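PDB 4DNG: putative aldehyde dehydrogenase AldY from Bacillus subtilis, which probably oxidises aldehydes to carboxylates with NAD+ as the electron acceptor, and may protect the cell against stress from ethanol and related compounds. Local coordinates for residues 25-29 / 30-34; 332-335 / 336-339. One frame throughout, in Å; residues are numbered along the deposited sequence.

Contact 1: residues 25-29 / 30-34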
ATOM      1  N   ASP A  25     -20.556  26.411  15.155  1.00 71.20           N
ATOM      2  CA  ASP A  25     -20.796  27.444  14.186  1.00 67.62           C
ATOM      3  C   ASP A  25     -19.719  27.410  13.106  1.00 70.46           C
ATOM      4  O   ASP A  25     -18.504  27.462  13.410  1.00 70.41           O
ATOM      5  CB  ASP A  25     -20.826  28.795  14.892  1.00 69.38           C
ATOM      6  CG  ASP A  25     -21.985  28.919  15.857  1.00 80.59           C
ATOM      7  OD1 ASP A  25     -22.884  28.042  15.842  1.00 87.63           O
ATOM      8  OD2 ASP A  25     -21.997  29.892  16.638  1.00 85.42           O
ATOM      9  N   ILE A  26     -20.149  27.291  11.851  1.00 65.57           N
ATOM     10  CA  ILE A  26     -19.208  27.399  10.740  1.00 65.85           C
ATOM     11  C   ILE A  26     -19.087  28.874  10.416  1.00 72.91           C
ATOM     12  O   ILE A  26     -20.092  29.553  10.183  1.00 77.27           O
ATOM     13  CB  ILE A  26     -19.628  26.579   9.507  1.00 63.44           C
ATOM     14  CG1 ILE A  26     -19.879  25.123   9.930  1.00 59.50           C
ATOM     15  CG2 ILE A  26     -18.571  26.706   8.412  1.00 59.31           C
ATOM     16  CD1 ILE A  26     -20.232  24.178   8.811  1.00 58.47           C
ATOM     17  N   LEU A  27     -17.851  29.361  10.421  1.00 74.60           N
ATOM     18  CA  LEU A  27     -17.592  30.789  10.360  1.00 70.11           C
ATOM     19  C   LEU A  27     -16.955  31.231   9.046  1.00 73.42           C
ATOM     20  O   LEU A  27     -16.213  30.482   8.419  1.00 86.38           O
ATOM     21  CB  LEU A  27     -16.713  31.209  11.548  1.00 68.31           C
ATOM     22  CG  LEU A  27     -17.156  30.892  12.994  1.00 70.22           C
ATOM     23  CD1 LEU A  27     -16.210  31.536  14.005  1.00 69.52           C
ATOM     24  CD2 LEU A  27     -18.588  31.313  13.294  1.00 69.92           C
ATOM     25  N   ASN A  28     -17.204  32.472   8.683  1.00 75.47           N
ATOM     26  CA  ASN A  28     -16.428  33.121   7.672  1.00 72.45           C
ATOM     27  C   ASN A  28     -15.198  33.596   8.388  1.00 76.83           C
ATOM     28  O   ASN A  28     -15.288  34.225   9.417  1.00 78.38           O
ATOM     29  CB  ASN A  28     -17.196  34.287   7.086  1.00 69.49           C
ATOM     30  CG  ASN A  28     -16.424  35.015   6.026  1.00 70.58           C
ATOM     31  OD1 ASN A  28     -15.219  35.075   6.073  1.00 67.98           O
ATOM     32  ND2 ASN A  28     -17.121  35.568   5.065  1.00 68.75           N
ATOM     33  N   PRO A  29     -14.045  33.250   7.849  1.00 80.97           N
ATOM     34  CA  PRO A  29     -12.752  33.557   8.452  1.00 80.53           C
ATOM     35  C   PRO A  29     -12.433  35.037   8.545  1.00 81.37           C
ATOM     36  O   PRO A  29     -11.753  35.443   9.465  1.00 78.46           O
ATOM     37  CB  PRO A  29     -11.783  32.860   7.524  1.00 74.96           C
ATOM     38  CG  PRO A  29     -12.534  31.694   7.037  1.00 70.26           C
ATOM     39  CD  PRO A  29     -13.960  32.103   6.940  1.00 74.24           C
ATOM     40  N   TYR A  30     -12.855  35.811   7.559  1.00 82.39           N
ATOM     41  CA  TYR A  30     -12.570  37.225   7.540  1.00 77.92           C
ATOM     42  C   TYR A  30     -13.182  37.952   8.705  1.00 87.47           C
ATOM     43  O   TYR A  30     -12.521  38.744   9.341  1.00 91.33           O
ATOM     44  CB  TYR A  30     -13.133  37.812   6.262  1.00 77.96           C
ATOM     45  CG  TYR A  30     -12.754  39.238   5.964  1.00 80.77           C
ATOM     46  CD1 TYR A  30     -11.515  39.557   5.468  1.00 78.50           C
ATOM     47  CD2 TYR A  30     -13.658  40.255   6.128  1.00 80.19           C
ATOM     48  CE1 TYR A  30     -11.177  40.855   5.171  1.00 78.48           C
ATOM     49  CE2 TYR A  30     -13.324  41.552   5.836  1.00 82.70           C
ATOM     50  CZ  TYR A  30     -12.083  41.842   5.360  1.00 81.51           C
ATOM     51  OH  TYR A  30     -11.754  43.130   5.065  1.00 82.13           O
ATOM     52  N   ASP A  31     -14.435  37.678   9.013  1.00 80.01           N
ATOM     53  CA  ASP A  31     -15.064  38.445  10.053  1.00 88.17           C
ATOM     54  C   ASP A  31     -15.598  37.651  11.211  1.00 94.70           C
ATOM     55  O   ASP A  31     -16.070  38.226  12.173  1.00 93.01           O
ATOM     56  CB  ASP A  31     -16.162  39.290   9.456  1.00 93.08           C
ATOM     57  CG  ASP A  31     -17.117  38.482   8.689  1.00 98.96           C
ATOM     58  OD1 ASP A  31     -17.217  37.300   9.020  1.00 99.85           O
ATOM     59  OD2 ASP A  31     -17.765  39.001   7.772  1.00101.72           O
ATOM     60  N   GLN A  32     -15.541  36.335  11.122  1.00 90.70           N
ATOM     61  CA  GLN A  32     -15.995  35.487  12.214  1.00 90.17           C
ATOM     62  C   GLN A  32     -17.502  35.358  12.266  1.00 83.44           C
ATOM     63  O   GLN A  32     -18.045  34.818  13.200  1.00 87.86           O
ATOM     64  CB  GLN A  32     -15.516  36.043  13.534  1.00 98.72           C
ATOM     65  CG  GLN A  32     -14.468  35.201  14.212  1.00102.26           C
ATOM     66  CD  GLN A  32     -13.098  35.475  13.668  1.00110.85           C
ATOM     67  OE1 GLN A  32     -12.511  34.634  13.007  1.00123.34           O
ATOM     68  NE2 GLN A  32     -12.578  36.658  13.940  1.00119.10           N
ATOM     69  N   SER A  33     -18.167  35.883  11.261  1.00 74.42           N
ATOM     70  CA  SER A  33     -19.631  35.788  11.134  1.00 73.52           C
ATOM     71  C   SER A  33     -20.068  34.349  10.893  1.00 79.11           C
ATOM     72  O   SER A  33     -19.345  33.561  10.279  1.00 72.37           O
ATOM     73  CB  SER A  33     -20.148  36.663   9.998  1.00 73.36           C
ATOM     74  OG  SER A  33     -19.701  36.156   8.753  1.00 79.37           O
ATOM     75  N   VAL A  34     -21.258  34.022  11.380  1.00 82.38           N
ATOM     76  CA  VAL A  34     -21.757  32.663  11.368  1.00 79.79           C
ATOM     77  C   VAL A  34     -22.434  32.404  10.024  1.00 85.14           C
ATOM     78  O   VAL A  34     -23.418  33.081   9.661  1.00 85.95           O
ATOM     79  CB  VAL A  34     -22.771  32.466  12.526  1.00 80.57           C
ATOM     80  CG1 VAL A  34     -23.542  31.147  12.389  1.00 73.13           C
ATOM     81  CG2 VAL A  34     -22.077  32.593  13.885  1.00 75.73           C
TER
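Asn28 meets Tyr30, Gln32 and Ser33 of the returning chain with both its backbone and its side chain. Its CB lies 3.5 Å from Ser33 OG and also touches Asp31 OD1. From there CG, itself near Asp31 OD1, swings anti to the backbone N (chi1 179°), which carries the amide forward alongside Tyr30, the amide and ring planes 54° apart. OD1 then accepts from Tyr30 N at 2.9 Å, the donor tilted 26° from the carbonyl plane, and also lies against Tyr30 CB. The backbone of the same residue closes the turn: Asn28 N donates to Ser33 O at 2.9 Å in a nearly straight bond, and Asn28 O receives Gln32 N at 2.7 Å, a more bent one. Together these bonds make residues 28-33 the connection of a beta hairpin, the two-stranded antiparallel sheet of 23-27 and 34-39, with Leu27 and Val34 as the non-hydrogen-bonded pair next to the connection. Inside the connection Asp31 forms an Asx turn. Its OD1 takes both Ser33 N, at 2.8 Å, and Ser33 OG, at 2.7 Å, from the same face of the carboxylate, so two donors of one residue grip a single oxygen, which should restrict the rotation of the carboxylate. On the face that carries Leu27 and Val34, Leu27 CD2 packs against Val34 CG2 at 3.8 Å and also touches Gln32 O, while CD1 reaches Gln32 CG. Val34 CG2 in turn approaches Asp25 OD2 at 3.9 Å; the other oxygen of that carboxylate, OD1, is hydrogen-bonded to Thr37. Gln32 NE2 is hydrogen-bonded to Asn361 OD1, and Tyr30 rests on Asp318, Gln319 and Pro328.

Contact 2: residues 332-335 / 336-339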
ATOM      1  N   GLU A 332      -7.836  31.503  13.946  1.00 78.50           N
ATOM      2  CA  GLU A 332      -6.910  32.212  14.832  1.00 83.50           C
ATOM      3  C   GLU A 332      -5.689  31.387  15.241  1.00 83.22           C
ATOM      4  O   GLU A 332      -4.610  31.949  15.430  1.00 80.91           O
ATOM      5  CB  GLU A 332      -7.655  32.680  16.085  1.00 88.65           C
ATOM      6  CG  GLU A 332      -6.821  33.431  17.109  1.00 93.60           C
ATOM      7  CD  GLU A 332      -6.819  34.932  16.900  1.00 98.50           C
ATOM      8  OE1 GLU A 332      -7.876  35.501  16.537  1.00 97.83           O
ATOM      9  OE2 GLU A 332      -5.751  35.545  17.116  1.00104.50           O
ATOM     10  N   ARG A 333      -5.857  30.071  15.395  1.00 74.93           N
ATOM     11  CA  ARG A 333      -4.730  29.218  15.752  1.00 77.83           C
ATOM     12  C   ARG A 333      -3.656  29.222  14.656  1.00 84.78           C
ATOM     13  O   ARG A 333      -2.468  29.098  14.959  1.00 83.98           O
ATOM     14  CB  ARG A 333      -5.173  27.793  16.069  1.00 82.16           C
ATOM     15  CG  ARG A 333      -5.442  27.531  17.547  1.00105.79           C
ATOM     16  CD  ARG A 333      -5.751  26.060  17.837  1.00117.55           C
ATOM     17  NE  ARG A 333      -7.093  25.658  17.395  1.00126.30           N
ATOM     18  CZ  ARG A 333      -7.360  24.757  16.443  1.00117.89           C
ATOM     19  NH1 ARG A 333      -6.382  24.122  15.803  1.00102.79           N
ATOM     20  NH2 ARG A 333      -8.619  24.482  16.132  1.00118.30           N
ATOM     21  N   GLN A 334      -4.080  29.379  13.398  1.00 82.55           N
ATOM     22  CA  GLN A 334      -3.151  29.453  12.259  1.00 76.63           C
ATOM     23  C   GLN A 334      -2.334  30.730  12.282  1.00 74.38           C
ATOM     24  O   GLN A 334      -1.142  30.695  11.977  1.00 70.55           O
ATOM     25  CB  GLN A 334      -3.887  29.371  10.922  1.00 74.50           C
ATOM     26  CG  GLN A 334      -4.442  27.997  10.626  1.00 78.66           C
ATOM     27  CD  GLN A 334      -3.358  26.978  10.397  1.00 84.70           C
ATOM     28  OE1 GLN A 334      -3.119  26.111  11.243  1.00 85.06           O
ATOM     29  NE2 GLN A 334      -2.675  27.082   9.254  1.00 85.84           N
ATOM     30  N   ILE A 335      -2.971  31.850  12.634  1.00 69.14           N
ATOM     31  CA  ILE A 335      -2.261  33.111  12.721  1.00 73.71           C
ATOM     32  C   ILE A 335      -1.188  33.075  13.819  1.00 76.46           C
ATOM     33  O   ILE A 335      -0.038  33.381  13.551  1.00 79.43           O
ATOM     34  CB  ILE A 335      -3.202  34.316  12.890  1.00 75.49           C
ATOM     35  CG1 ILE A 335      -4.059  34.500  11.634  1.00 78.09           C
ATOM     36  CG2 ILE A 335      -2.394  35.581  13.096  1.00 78.08           C
ATOM     37  CD1 ILE A 335      -5.331  35.292  11.862  1.00 68.95           C
ATOM     38  N   GLU A 336      -1.561  32.678  15.032  1.00 86.42           N
ATOM     39  CA  GLU A 336      -0.609  32.601  16.151  1.00 88.48           C
ATOM     40  C   GLU A 336       0.568  31.697  15.761  1.00 86.97           C
ATOM     41  O   GLU A 336       1.726  32.016  16.033  1.00 87.86           O
ATOM     42  CB  GLU A 336      -1.282  32.099  17.449  1.00 86.46           C
ATOM     43  CG  GLU A 336      -2.620  32.746  17.809  1.00 97.68           C
ATOM     44  CD  GLU A 336      -2.519  33.997  18.672  1.00119.45           C
ATOM     45  OE1 GLU A 336      -1.393  34.464  18.967  1.00134.46           O
ATOM     46  OE2 GLU A 336      -3.587  34.521  19.068  1.00113.37           O
ATOM     47  N   LYS A 337       0.256  30.586  15.093  1.00 85.61           N
ATOM     48  CA  LYS A 337       1.264  29.648  14.611  1.00 76.48           C
ATOM     49  C   LYS A 337       2.186  30.276  13.587  1.00 77.15           C
ATOM     50  O   LYS A 337       3.387  30.027  13.593  1.00 87.50           O
ATOM     51  CB  LYS A 337       0.607  28.395  14.024  1.00 74.82           C
ATOM     52  CG  LYS A 337       0.253  27.349  15.060  1.00 74.38           C
ATOM     53  CD  LYS A 337       0.031  25.995  14.416  1.00 84.52           C
ATOM     54  CE  LYS A 337      -0.187  24.924  15.470  1.00 97.90           C
ATOM     55  NZ  LYS A 337       0.142  23.576  14.925  1.00110.81           N
ATOM     56  N   ALA A 338       1.624  31.096  12.713  1.00 74.08           N
ATOM     57  CA  ALA A 338       2.406  31.771  11.690  1.00 72.49           C
ATOM     58  C   ALA A 338       3.322  32.804  12.328  1.00 78.69           C
ATOM     59  O   ALA A 338       4.527  32.817  12.082  1.00 80.54           O
ATOM     60  CB  ALA A 338       1.484  32.442  10.689  1.00 71.27           C
ATOM     61  N   LEU A 339       2.734  33.664  13.153  1.00 77.96           N
ATOM     62  CA  LEU A 339       3.462  34.722  13.804  1.00 75.65           C
ATOM     63  C   LEU A 339       4.593  34.210  14.690  1.00 77.31           C
ATOM     64  O   LEU A 339       5.682  34.773  14.668  1.00 78.97           O
ATOM     65  CB  LEU A 339       2.515  35.594  14.602  1.00 76.74           C
ATOM     66  CG  LEU A 339       1.663  36.541  13.755  1.00 83.21           C
ATOM     67  CD1 LEU A 339       0.680  37.284  14.652  1.00 83.38           C
ATOM     68  CD2 LEU A 339       2.513  37.520  12.949  1.00 78.85           C
TER
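Glu332 and Glu336, one turn apart on helix 332-347, bring their carboxylates together, OE2 to OE2 at 3.1 Å. Each chain bends at its second torsion. Glu332 holds CG anti to its own N (chi1 180°) and folds forward along the helix, whereas Glu336 has CG anti to its carbonyl carbon, which sets CG 3.2 Å from Glu332 O; the bend at the second torsion then turns its carboxylate towards that of Glu332. The two carboxylates meet obliquely, their planes 45° apart. Lys337 runs extended beyond CG, and its first methylenes lie over Arg333 O. Ile335 and Leu339 point the same way, side by side, with Ile335 CG2 on Leu339 CD1 at 3.8 Å; this apolar side touches strand 362-369, Ile335 and Ala338 at Leu363 and Leu339 at Tyr366. Beneath them runs the i to i+4 ladder of an alpha helix, from Glu336 N to Glu332 O at 3.2 Å through Leu339 N to Ile335 O at 2.8 Å. Two carboxylate oxygens this close should repel if both are charged. The salt bridge from Glu332 OE2 to Arg358 NH2 probably offsets part of that cost.

How the contacts relate
Contact 1 comes early in the chain, at the hairpin between strands 23-27 and 34-39, and contact 2 some 300 residues later, in the first turns of helix 332-347. Despite that separation their centres are about 16 Å apart and their nearest atoms about 5 Å, without touching, on the same side of the chain's centre. They share no helix or sheet, yet both reach Asn361, just before strand 362-369: Gln32 by a hydrogen bond, Glu332 and Ile335 by side-chain contact. The N-terminal hairpin and this later helix thus both lie against the same residue, Asn361, neighbouring parts of a single aldehyde dehydrogenase fold brought together from distant sequence.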